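Local coordinates for crystal protein (Bacillus thuringiensis serovar dakota, PDB 2ZTB), which is a proteolytically activated parasporin-2 toxin that recognizes cancer cells and probably kills them by forming pores in their membranes, as in related beta-pore-forming toxins, at residues L126-G135 with I178-S186; T109-T117 with V138-S147. All coordinates share one frame; numbering follows the deposited sequence.

Overall arrangement
After the N-terminal helices and short strands and the long strand 61-90, the chain enters strand 96-116, whose end, with the residue after it (109-117), enters interaction 2. It then turns into strand 126-132, reverses through 133-135 and returns along strand 136-142, a two-stranded beta-hairpin. Interaction 2 closes this loop by setting the returning strand and the following turn, 138-147, against 109-117. After strand 147-164 the chain comes back as strand 168-199, and interaction 1 lays 126-135 over its part 178-186. The two loops therefore cross: 126-135 lies inside the first, and 138-147 inside the second. Together the contacts fasten both hairpin strands to the long antiparallel sheet, with Phe185 packing against Thr113 between them.

Interaction 1: L126-G135 with I178-S186; sequences LSIKKVFEIG and IAKESADFS
Glu181 reaches from strand 178-186 into the turn that follows strand 126-132 and takes two backbone N-H groups with its carboxylate. OE2 accepts from Ile134 N at 2.9 Å in a nearly straight bond (166°), the N-H lying somewhat out of the carboxylate plane. OE1 receives Gly135 N at 2.7 Å on its syn lone pair, with a more bent geometry. With its chain extended beyond CG (chi2 175°), the buried glutamate reaches the turn, and one bond to each oxygen helps fix the rotation of the carboxylate and probably favours its charged form. The turn held in this way is the bend of a beta-hairpin, strands 126-132 and 136-142, that lies across the long antiparallel sheet of the toxin, the axis of 126-132 at 141° to that of 178-186. Outside the bonds, Ile134 CD1 meets Ala179 CB at 3.7 Å. On the other side of the glutamate, Phe132 CD2 touches Glu181 CB at 3.6 Å, and Lys130 CG lies over one face of the Phe132 ring, toward its rim. Lys130 then passes Ala183 with its CD, while its amine bonds Asn72. Farther along, Ile128 CD1 sits over the centre of the Phe185 ring in a CH-pi contact, and Leu126 CD2 approaches CE1 of the same ring.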
ATOM      1  N   LEU A 126      -6.085   3.971  -4.226  1.00 61.43           N
ATOM      2  CA  LEU A 126      -5.260   4.975  -3.586  1.00 60.55           C
ATOM      3  C   LEU A 126      -4.015   5.239  -4.444  1.00 60.39           C
ATOM      4  O   LEU A 126      -3.324   4.302  -4.862  1.00 60.10           O
ATOM      5  CB  LEU A 126      -4.868   4.498  -2.190  1.00 60.30           C
ATOM      6  CG  LEU A 126      -3.911   5.358  -1.366  1.00 60.15           C
ATOM      7  CD1 LEU A 126      -4.618   6.587  -0.852  1.00 58.81           C
ATOM      8  CD2 LEU A 126      -3.311   4.545  -0.217  1.00 59.94           C
ATOM      9  N   SER A 127      -3.740   6.511  -4.706  1.00 60.52           N
ATOM     10  CA  SER A 127      -2.549   6.900  -5.451  1.00 60.77           C
ATOM     11  C   SER A 127      -1.350   7.049  -4.522  1.00 60.77           C
ATOM     12  O   SER A 127      -1.382   7.820  -3.550  1.00 60.37           O
ATOM     13  CB  SER A 127      -2.789   8.176  -6.245  1.00 61.12           C
ATOM     14  OG  SER A 127      -3.812   7.977  -7.207  1.00 62.05           O
ATOM     15  N   ILE A 128      -0.311   6.272  -4.826  1.00 60.51           N
ATOM     16  CA  ILE A 128       0.947   6.291  -4.091  1.00 60.71           C
ATOM     17  C   ILE A 128       2.075   6.638  -5.075  1.00 61.63           C
ATOM     18  O   ILE A 128       2.250   5.985  -6.113  1.00 61.33           O
ATOM     19  CB  ILE A 128       1.210   4.932  -3.337  1.00 60.56           C
ATOM     20  CG1 ILE A 128       0.167   4.703  -2.223  1.00 59.26           C
ATOM     21  CG2 ILE A 128       2.625   4.857  -2.767  1.00 59.64           C
ATOM     22  CD1 ILE A 128       0.129   5.805  -1.126  1.00 56.30           C
ATOM     23  N   LYS A 129       2.810   7.697  -4.747  1.00 62.23           N
ATOM     24  CA  LYS A 129       3.946   8.138  -5.539  1.00 62.80           C
ATOM     25  C   LYS A 129       5.121   8.467  -4.632  1.00 62.46           C
ATOM     26  O   LYS A 129       4.981   9.228  -3.677  1.00 62.85           O
ATOM     27  CB  LYS A 129       3.571   9.360  -6.371  1.00 63.47           C
ATOM     28  CG  LYS A 129       2.663   9.051  -7.556  1.00 66.01           C
ATOM     29  CD  LYS A 129       1.957  10.294  -8.092  1.00 68.84           C
ATOM     30  CE  LYS A 129       1.820  10.241  -9.619  1.00 70.55           C
ATOM     31  NZ  LYS A 129       3.139   9.984 -10.274  1.00 70.63           N
ATOM     32  N   LYS A 130       6.277   7.896  -4.938  1.00 62.00           N
ATOM     33  CA  LYS A 130       7.490   8.160  -4.174  1.00 61.59           C
ATOM     34  C   LYS A 130       8.704   8.221  -5.095  1.00 60.90           C
ATOM     35  O   LYS A 130       8.907   7.331  -5.925  1.00 60.98           O
ATOM     36  CB  LYS A 130       7.669   7.087  -3.085  1.00 61.99           C
ATOM     37  CG  LYS A 130       9.002   7.098  -2.347  1.00 62.68           C
ATOM     38  CD  LYS A 130       9.106   8.250  -1.372  1.00 65.04           C
ATOM     39  CE  LYS A 130      10.557   8.467  -0.969  1.00 66.25           C
ATOM     40  NZ  LYS A 130      10.660   9.403   0.186  1.00 68.17           N
ATOM     41  N   VAL A 131       9.503   9.277  -4.958  1.00 60.19           N
ATOM     42  CA  VAL A 131      10.790   9.348  -5.668  1.00 59.42           C
ATOM     43  C   VAL A 131      11.930   8.844  -4.775  1.00 58.88           C
ATOM     44  O   VAL A 131      12.254   9.444  -3.745  1.00 58.63           O
ATOM     45  CB  VAL A 131      11.116  10.767  -6.220  1.00 59.49           C
ATOM     46  CG1 VAL A 131      12.494  10.778  -6.887  1.00 58.53           C
ATOM     47  CG2 VAL A 131      10.038  11.246  -7.203  1.00 59.33           C
ATOM     48  N   PHE A 132      12.520   7.728  -5.182  1.00 58.21           N
ATOM     49  CA  PHE A 132      13.638   7.139  -4.464  1.00 58.05           C
ATOM     50  C   PHE A 132      14.970   7.627  -5.048  1.00 58.15           C
ATOM     51  O   PHE A 132      15.116   7.751  -6.268  1.00 57.49           O
ATOM     52  CB  PHE A 132      13.559   5.617  -4.535  1.00 57.75           C
ATOM     53  CG  PHE A 132      12.454   5.016  -3.695  1.00 57.90           C
ATOM     54  CD1 PHE A 132      11.390   4.346  -4.302  1.00 57.52           C
ATOM     55  CD2 PHE A 132      12.486   5.103  -2.305  1.00 56.86           C
ATOM     56  CE1 PHE A 132      10.374   3.763  -3.543  1.00 57.42           C
ATOM     57  CE2 PHE A 132      11.474   4.528  -1.530  1.00 58.97           C
ATOM     58  CZ  PHE A 132      10.413   3.851  -2.152  1.00 58.10           C
ATOM     59  N   GLU A 133      15.931   7.901  -4.168  1.00 58.36           N
ATOM     60  CA  GLU A 133      17.252   8.375  -4.575  1.00 58.82           C
ATOM     61  C   GLU A 133      17.903   7.467  -5.618  1.00 58.71           C
ATOM     62  O   GLU A 133      18.328   7.936  -6.684  1.00 59.11           O
ATOM     63  CB  GLU A 133      18.167   8.522  -3.360  1.00 58.66           C
ATOM     64  CG  GLU A 133      19.607   8.860  -3.714  1.00 60.21           C
ATOM     65  CD  GLU A 133      20.491   8.995  -2.493  1.00 61.94           C
ATOM     66  OE1 GLU A 133      19.967   9.409  -1.423  1.00 62.11           O
ATOM     67  OE2 GLU A 133      21.708   8.696  -2.608  1.00 61.05           O
ATOM     68  N   ILE A 134      17.978   6.180  -5.298  1.00 58.40           N
ATOM     69  CA  ILE A 134      18.609   5.188  -6.160  1.00 58.55           C
ATOM     70  C   ILE A 134      17.628   4.636  -7.203  1.00 58.84           C
ATOM     71  O   ILE A 134      17.909   4.660  -8.407  1.00 59.23           O
ATOM     72  CB  ILE A 134      19.268   4.034  -5.325  1.00 58.57           C
ATOM     73  CG1 ILE A 134      20.375   4.604  -4.423  1.00 58.48           C
ATOM     74  CG2 ILE A 134      19.795   2.909  -6.243  1.00 57.84           C
ATOM     75  CD1 ILE A 134      20.864   3.676  -3.340  1.00 58.78           C
ATOM     76  N   GLY A 135      16.467   4.180  -6.744  1.00 58.58           N
ATOM     77  CA  GLY A 135      15.492   3.549  -7.620  1.00 58.92           C
ATOM     78  C   GLY A 135      14.694   4.451  -8.545  1.00 59.12           C
ATOM     79  O   GLY A 135      14.163   3.979  -9.548  1.00 59.63           O
ATOM     80  N   ILE A 178      22.859  -4.088  -4.152  1.00 51.54           N
ATOM     81  CA  ILE A 178      21.414  -4.044  -4.170  1.00 52.71           C
ATOM     82  C   ILE A 178      20.953  -3.049  -3.112  1.00 53.16           C
ATOM     83  O   ILE A 178      21.414  -3.087  -1.968  1.00 53.24           O
ATOM     84  CB  ILE A 178      20.793  -5.436  -3.938  1.00 52.88           C
ATOM     85  CG1 ILE A 178      21.221  -6.411  -5.044  1.00 53.10           C
ATOM     86  CG2 ILE A 178      19.268  -5.347  -3.862  1.00 52.93           C
ATOM     87  CD1 ILE A 178      20.765  -7.867  -4.773  1.00 53.55           C
ATOM     88  N   ALA A 179      20.064  -2.145  -3.521  1.00 53.61           N
ATOM     89  CA  ALA A 179      19.427  -1.202  -2.608  1.00 54.18           C
ATOM     90  C   ALA A 179      17.980  -1.615  -2.375  1.00 54.83           C
ATOM     91  O   ALA A 179      17.208  -1.749  -3.334  1.00 55.15           O
ATOM     92  CB  ALA A 179      19.482   0.217  -3.162  1.00 53.33           C
ATOM     93  N   LYS A 180      17.635  -1.849  -1.110  1.00 55.07           N
ATOM     94  CA  LYS A 180      16.242  -1.926  -0.712  1.00 55.94           C
ATOM     95  C   LYS A 180      15.880  -0.565  -0.131  1.00 55.21           C
ATOM     96  O   LYS A 180      16.304  -0.195   0.976  1.00 55.19           O
ATOM     97  CB  LYS A 180      15.983  -3.053   0.302  1.00 56.45           C
ATOM     98  CG  LYS A 180      14.535  -3.052   0.831  1.00 60.01           C
ATOM     99  CD  LYS A 180      14.436  -3.504   2.309  1.00 65.63           C
ATOM    100  CE  LYS A 180      13.202  -2.874   2.963  1.00 68.35           C
ATOM    101  NZ  LYS A 180      12.754  -3.575   4.217  1.00 71.67           N
ATOM    102  N   GLU A 181      15.125   0.193  -0.910  1.00 54.75           N
ATOM    103  CA  GLU A 181      14.680   1.510  -0.482  1.00 54.37           C
ATOM    104  C   GLU A 181      13.210   1.440  -0.116  1.00 54.67           C
ATOM    105  O   GLU A 181      12.431   0.706  -0.743  1.00 54.13           O
ATOM    106  CB  GLU A 181      14.899   2.538  -1.579  1.00 54.10           C
ATOM    107  CG  GLU A 181      16.366   2.778  -1.933  1.00 53.05           C
ATOM    108  CD  GLU A 181      16.497   3.712  -3.104  1.00 51.86           C
ATOM    109  OE1 GLU A 181      16.108   3.306  -4.214  1.00 50.92           O
ATOM    110  OE2 GLU A 181      16.956   4.863  -2.913  1.00 52.74           O
ATOM    111  N   SER A 182      12.831   2.180   0.916  1.00 54.59           N
ATOM    112  CA  SER A 182      11.426   2.214   1.299  1.00 54.96           C
ATOM    113  C   SER A 182      11.009   3.463   2.049  1.00 54.40           C
ATOM    114  O   SER A 182      11.829   4.178   2.612  1.00 53.98           O
ATOM    115  CB  SER A 182      11.032   0.956   2.086  1.00 54.31           C
ATOM    116  OG  SER A 182      11.721   0.920   3.313  1.00 55.59           O
ATOM    117  N   ALA A 183       9.703   3.704   2.025  1.00 54.59           N
ATOM    118  CA  ALA A 183       9.083   4.747   2.801  1.00 54.53           C
ATOM    119  C   ALA A 183       7.785   4.211   3.367  1.00 54.87           C
ATOM    120  O   ALA A 183       6.999   3.587   2.651  1.00 55.01           O
ATOM    121  CB  ALA A 183       8.824   5.974   1.929  1.00 54.04           C
ATOM    122  N   ASP A 184       7.566   4.444   4.653  1.00 55.31           N
ATOM    123  CA  ASP A 184       6.240   4.258   5.245  1.00 56.01           C
ATOM    124  C   ASP A 184       5.344   5.430   4.906  1.00 56.37           C
ATOM    125  O   ASP A 184       5.810   6.564   4.724  1.00 56.65           O
ATOM    126  CB  ASP A 184       6.322   4.116   6.767  1.00 56.00           C
ATOM    127  CG  ASP A 184       6.974   2.824   7.192  1.00 56.23           C
ATOM    128  OD1 ASP A 184       6.886   1.835   6.439  1.00 57.14           O
ATOM    129  OD2 ASP A 184       7.580   2.796   8.274  1.00 57.32           O
ATOM    130  N   PHE A 185       4.050   5.162   4.821  1.00 56.56           N
ATOM    131  CA  PHE A 185       3.085   6.243   4.663  1.00 56.64           C
ATOM    132  C   PHE A 185       1.862   6.039   5.556  1.00 57.04           C
ATOM    133  O   PHE A 185       1.604   4.942   6.043  1.00 57.23           O
ATOM    134  CB  PHE A 185       2.710   6.455   3.183  1.00 56.33           C
ATOM    135  CG  PHE A 185       2.094   5.249   2.516  1.00 56.12           C
ATOM    136  CD1 PHE A 185       0.727   4.956   2.678  1.00 55.96           C
ATOM    137  CD2 PHE A 185       2.866   4.418   1.702  1.00 55.26           C
ATOM    138  CE1 PHE A 185       0.146   3.841   2.051  1.00 55.73           C
ATOM    139  CE2 PHE A 185       2.298   3.293   1.069  1.00 56.22           C
ATOM    140  CZ  PHE A 185       0.931   3.001   1.249  1.00 55.56           C
ATOM    141  N   SER A 186       1.149   7.122   5.820  1.00 57.68           N
ATOM    142  CA  SER A 186      -0.100   7.053   6.569  1.00 57.87           C
ATOM    143  C   SER A 186      -0.992   8.182   6.091  1.00 57.97           C
ATOM    144  O   SER A 186      -0.525   9.110   5.437  1.00 58.06           O
ATOM    145  CB  SER A 186       0.135   7.127   8.082  1.00 57.69           C
ATOM    146  OG  SER A 186       0.768   8.335   8.453  1.00 57.94           O
TER

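Interaction 2: T109-T117 with V138-S147; sequences TSTVTSSTT and VSFSTTIGTS. With EDO (1,2-ethanediol), chain H.
Val112 and Phe140 meet through their first torsions: CG1 of the valine lies between its backbone N and carbonyl carbon (chi1 71°), while the Phe140 ring swings beside its own backbone N (chi1 -73°). The valine torsion carries CG1 over the ring, 3.6 Å from Phe140 CD2 and on toward Thr142 OG1; beside it Val112 CB stands 3.8 Å from the centroid, offset toward the rim, in a CH-pi contact. Ser110 O comes in the ring plane at the edge, 3.2 Å from Phe140 CZ. Ser114 OG, held between its backbone N and carbonyl carbon (chi1 54°), accepts a hydrogen bond from Gly145 N at 3.2 Å and also bonds a water that donates to Thr142 OG1 and Thr146 O. Thr142 OG1 is also hydrogen-bonded to Glu148 OE2. The Thr146 carbonyl receives Ser114 N at 3.2 Å as well. Gly145 belongs to a type II turn, Thr143 to Thr146, in which Thr146 OG1 bonds Thr143 O at 2.6 Å. Past the turn, Thr113 and Ser147 form an antiparallel non-hydrogen-bonded pair, their hydroxyls linked at 2.8 Å between OG1 and OG. The turn thus carries the chain from hairpin strand 136-142, paired with strand 126-132, into strand 147-164, which pairs with strand 96-116 in the main sheet, as does strand 223-247.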
ATOM      1  N   THR A 109      12.316  -4.664  -8.532  1.00 55.93           N
ATOM      2  CA  THR A 109      10.923  -4.712  -8.070  1.00 55.71           C
ATOM      3  C   THR A 109      10.519  -3.434  -7.344  1.00 55.61           C
ATOM      4  O   THR A 109      11.324  -2.826  -6.624  1.00 55.56           O
ATOM      5  CB  THR A 109      10.635  -5.937  -7.166  1.00 55.75           C
ATOM      6  OG1 THR A 109      11.550  -5.953  -6.068  1.00 56.18           O
ATOM      7  CG2 THR A 109      10.759  -7.237  -7.944  1.00 54.69           C
ATOM      8  N   SER A 110       9.266  -3.040  -7.549  1.00 55.45           N
ATOM      9  CA  SER A 110       8.615  -1.982  -6.762  1.00 55.65           C
ATOM     10  C   SER A 110       7.365  -2.556  -6.128  1.00 55.42           C
ATOM     11  O   SER A 110       6.505  -3.073  -6.834  1.00 54.96           O
ATOM     12  CB  SER A 110       8.218  -0.800  -7.646  1.00 55.41           C
ATOM     13  OG  SER A 110       9.296  -0.399  -8.467  1.00 57.67           O
ATOM     14  N   THR A 111       7.277  -2.473  -4.803  1.00 56.01           N
ATOM     15  CA  THR A 111       6.168  -3.065  -4.047  1.00 56.38           C
ATOM     16  C   THR A 111       5.385  -2.001  -3.244  1.00 57.11           C
ATOM     17  O   THR A 111       5.984  -1.158  -2.573  1.00 57.96           O
ATOM     18  CB  THR A 111       6.682  -4.199  -3.141  1.00 56.46           C
ATOM     19  OG1 THR A 111       7.320  -5.194  -3.956  1.00 55.62           O
ATOM     20  CG2 THR A 111       5.532  -4.867  -2.321  1.00 56.53           C
ATOM     21  N   VAL A 112       4.055  -2.015  -3.356  1.00 56.99           N
ATOM     22  CA  VAL A 112       3.184  -1.246  -2.437  1.00 56.27           C
ATOM     23  C   VAL A 112       2.377  -2.210  -1.533  1.00 56.90           C
ATOM     24  O   VAL A 112       2.014  -3.322  -1.942  1.00 56.62           O
ATOM     25  CB  VAL A 112       2.268  -0.229  -3.201  1.00 56.17           C
ATOM     26  CG1 VAL A 112       1.166  -0.946  -3.990  1.00 55.17           C
ATOM     27  CG2 VAL A 112       1.677   0.830  -2.254  1.00 54.48           C
ATOM     28  N   THR A 113       2.154  -1.794  -0.287  1.00 57.65           N
ATOM     29  CA  THR A 113       1.266  -2.492   0.656  1.00 57.30           C
ATOM     30  C   THR A 113       0.550  -1.429   1.500  1.00 57.74           C
ATOM     31  O   THR A 113       1.106  -0.363   1.796  1.00 57.34           O
ATOM     32  CB  THR A 113       2.028  -3.551   1.516  1.00 57.36           C
ATOM     33  OG1 THR A 113       1.102  -4.419   2.188  1.00 55.53           O
ATOM     34  CG2 THR A 113       2.969  -2.902   2.530  1.00 56.78           C
ATOM     35  N   SER A 114      -0.704  -1.695   1.845  1.00 57.92           N
ATOM     36  CA  SER A 114      -1.483  -0.752   2.660  1.00 57.62           C
ATOM     37  C   SER A 114      -2.490  -1.500   3.480  1.00 57.78           C
ATOM     38  O   SER A 114      -2.778  -2.654   3.215  1.00 57.97           O
ATOM     39  CB  SER A 114      -2.200   0.323   1.833  1.00 56.87           C
ATOM     40  OG  SER A 114      -3.001  -0.243   0.814  1.00 55.28           O
ATOM     41  N   SER A 115      -3.007  -0.813   4.491  1.00 58.04           N
ATOM     42  CA  SER A 115      -4.000  -1.359   5.380  1.00 57.94           C
ATOM     43  C   SER A 115      -4.609  -0.194   6.158  1.00 57.86           C
ATOM     44  O   SER A 115      -4.175   0.961   6.031  1.00 58.08           O
ATOM     45  CB  SER A 115      -3.352  -2.355   6.333  1.00 57.52           C
ATOM     46  OG  SER A 115      -2.368  -1.686   7.105  1.00 58.45           O
ATOM     47  N   THR A 116      -5.626  -0.500   6.948  1.00 57.43           N
ATOM     48  CA  THR A 116      -6.148   0.452   7.923  1.00 57.46           C
ATOM     49  C   THR A 116      -6.116  -0.265   9.248  1.00 57.42           C
ATOM     50  O   THR A 116      -6.113  -1.500   9.295  1.00 57.96           O
ATOM     51  CB  THR A 116      -7.570   0.969   7.599  1.00 57.01           C
ATOM     52  OG1 THR A 116      -8.492  -0.118   7.679  1.00 59.14           O
ATOM     53  CG2 THR A 116      -7.625   1.614   6.200  1.00 54.61           C
ATOM     54  N   THR A 117      -6.021   0.503  10.320  1.00 57.35           N
ATOM     55  CA  THR A 117      -5.851  -0.075  11.642  1.00 56.53           C
ATOM     56  C   THR A 117      -7.071  -0.873  12.121  1.00 56.05           C
ATOM     57  O   THR A 117      -6.933  -1.703  13.004  1.00 56.13           O
ATOM     58  CB  THR A 117      -5.450   1.016  12.675  1.00 57.12           C
ATOM     59  OG1 THR A 117      -6.381   2.116  12.623  1.00 57.35           O
ATOM     60  CG2 THR A 117      -4.018   1.511  12.380  1.00 55.79           C
ATOM     61  N   VAL A 138       8.486   5.917  -8.460  1.00 61.95           N
ATOM     62  CA  VAL A 138       7.580   4.780  -8.362  1.00 62.17           C
ATOM     63  C   VAL A 138       6.154   5.337  -8.153  1.00 61.73           C
ATOM     64  O   VAL A 138       5.948   6.230  -7.331  1.00 61.32           O
ATOM     65  CB  VAL A 138       8.031   3.871  -7.187  1.00 62.39           C
ATOM     66  CG1 VAL A 138       6.984   2.875  -6.811  1.00 63.23           C
ATOM     67  CG2 VAL A 138       9.351   3.152  -7.539  1.00 62.37           C
ATOM     68  N   SER A 139       5.189   4.854  -8.931  1.00 61.33           N
ATOM     69  CA  SER A 139       3.784   5.167  -8.665  1.00 61.30           C
ATOM     70  C   SER A 139       2.866   3.940  -8.711  1.00 60.58           C
ATOM     71  O   SER A 139       3.119   2.981  -9.449  1.00 60.27           O
ATOM     72  CB  SER A 139       3.263   6.250  -9.595  1.00 61.42           C
ATOM     73  OG  SER A 139       3.060   5.730 -10.889  1.00 64.53           O
ATOM     74  N   PHE A 140       1.803   3.992  -7.906  1.00 59.58           N
ATOM     75  CA  PHE A 140       0.822   2.921  -7.798  1.00 58.76           C
ATOM     76  C   PHE A 140      -0.591   3.507  -7.679  1.00 59.11           C
ATOM     77  O   PHE A 140      -0.795   4.552  -7.052  1.00 58.96           O
ATOM     78  CB  PHE A 140       1.095   2.069  -6.551  1.00 58.13           C
ATOM     79  CG  PHE A 140       2.304   1.155  -6.656  1.00 56.74           C
ATOM     80  CD1 PHE A 140       3.517   1.520  -6.091  1.00 54.81           C
ATOM     81  CD2 PHE A 140       2.208  -0.086  -7.281  1.00 55.41           C
ATOM     82  CE1 PHE A 140       4.619   0.683  -6.190  1.00 54.66           C
ATOM     83  CE2 PHE A 140       3.296  -0.930  -7.367  1.00 53.53           C
ATOM     84  CZ  PHE A 140       4.502  -0.548  -6.824  1.00 55.23           C
ATOM     85  N   SER A 141      -1.555   2.831  -8.293  1.00 59.27           N
ATOM     86  CA  SER A 141      -2.979   3.059  -8.020  1.00 59.46           C
ATOM     87  C   SER A 141      -3.485   1.766  -7.366  1.00 58.98           C
ATOM     88  O   SER A 141      -3.679   0.745  -8.039  1.00 58.74           O
ATOM     89  CB  SER A 141      -3.741   3.389  -9.312  1.00 59.51           C
ATOM     90  OG  SER A 141      -4.972   4.043  -9.024  1.00 60.21           O
ATOM     91  N   THR A 142      -3.654   1.794  -6.046  1.00 58.63           N
ATOM     92  CA  THR A 142      -3.776   0.545  -5.301  1.00 58.28           C
ATOM     93  C   THR A 142      -5.036   0.425  -4.441  1.00 58.45           C
ATOM     94  O   THR A 142      -5.495   1.410  -3.852  1.00 59.12           O
ATOM     95  CB  THR A 142      -2.488   0.272  -4.478  1.00 58.16           C
ATOM     96  OG1 THR A 142      -2.451  -1.100  -4.078  1.00 57.89           O
ATOM     97  CG2 THR A 142      -2.393   1.181  -3.262  1.00 58.19           C
ATOM     98  N   THR A 143      -5.596  -0.783  -4.379  1.00 58.17           N
ATOM     99  CA  THR A 143      -6.689  -1.080  -3.459  1.00 57.42           C
ATOM    100  C   THR A 143      -6.137  -1.154  -2.034  1.00 57.53           C
ATOM    101  O   THR A 143      -5.223  -1.931  -1.741  1.00 57.61           O
ATOM    102  CB  THR A 143      -7.408  -2.399  -3.819  1.00 57.44           C
ATOM    103  OG1 THR A 143      -7.907  -2.326  -5.154  1.00 57.65           O
ATOM    104  CG2 THR A 143      -8.579  -2.673  -2.862  1.00 57.03           C
ATOM    105  N   ILE A 144      -6.689  -0.321  -1.162  1.00 57.41           N
ATOM    106  CA  ILE A 144      -6.310  -0.286   0.243  1.00 57.27           C
ATOM    107  C   ILE A 144      -6.517  -1.661   0.878  1.00 56.79           C
ATOM    108  O   ILE A 144      -7.568  -2.289   0.688  1.00 56.64           O
ATOM    109  CB  ILE A 144      -7.084   0.809   0.990  1.00 57.31           C
ATOM    110  CG1 ILE A 144      -6.819   2.167   0.314  1.00 57.98           C
ATOM    111  CG2 ILE A 144      -6.713   0.832   2.469  1.00 56.24           C
ATOM    112  CD1 ILE A 144      -7.743   3.324   0.791  1.00 57.91           C
ATOM    113  N   GLY A 145      -5.482  -2.143   1.570  1.00 56.09           N
ATOM    114  CA  GLY A 145      -5.530  -3.433   2.223  1.00 55.51           C
ATOM    115  C   GLY A 145      -4.911  -4.529   1.394  1.00 55.99           C
ATOM    116  O   GLY A 145      -5.027  -5.697   1.751  1.00 56.54           O
ATOM    117  N   THR A 146      -4.259  -4.166   0.283  1.00 55.19           N
ATOM    118  CA  THR A 146      -3.650  -5.148  -0.618  1.00 54.73           C
ATOM    119  C   THR A 146      -2.140  -4.912  -0.809  1.00 54.30           C
ATOM    120  O   THR A 146      -1.584  -3.921  -0.323  1.00 53.84           O
ATOM    121  CB  THR A 146      -4.344  -5.178  -2.014  1.00 54.94           C
ATOM    122  OG1 THR A 146      -4.028  -3.977  -2.726  1.00 53.93           O
ATOM    123  CG2 THR A 146      -5.879  -5.311  -1.876  1.00 54.84           C
ATOM    124  N   SER A 147      -1.494  -5.839  -1.507  1.00 53.52           N
ATOM    125  CA  SER A 147      -0.090  -5.690  -1.900  1.00 53.66           C
ATOM    126  C   SER A 147       0.063  -5.900  -3.393  1.00 52.94           C
ATOM    127  O   SER A 147      -0.579  -6.772  -3.959  1.00 52.27           O
ATOM    128  CB  SER A 147       0.810  -6.689  -1.145  1.00 53.48           C
ATOM    129  OG  SER A 147       0.724  -6.473   0.256  1.00 55.57           O
TER
HETATM  130  C1  EDO H1010      -7.196  -3.289   6.063  1.00 49.26           C
HETATM  131  O1  EDO H1010      -8.176  -2.594   5.254  1.00 51.68           O
HETATM  132  C2  EDO H1010      -7.774  -3.897   7.359  1.00 51.63           C
HETATM  133  O2  EDO H1010      -8.387  -5.221   7.284  1.00 46.32           O
HETATM  134  O   HOH W   1      -1.820  -1.354  -1.392  1.00 41.69           O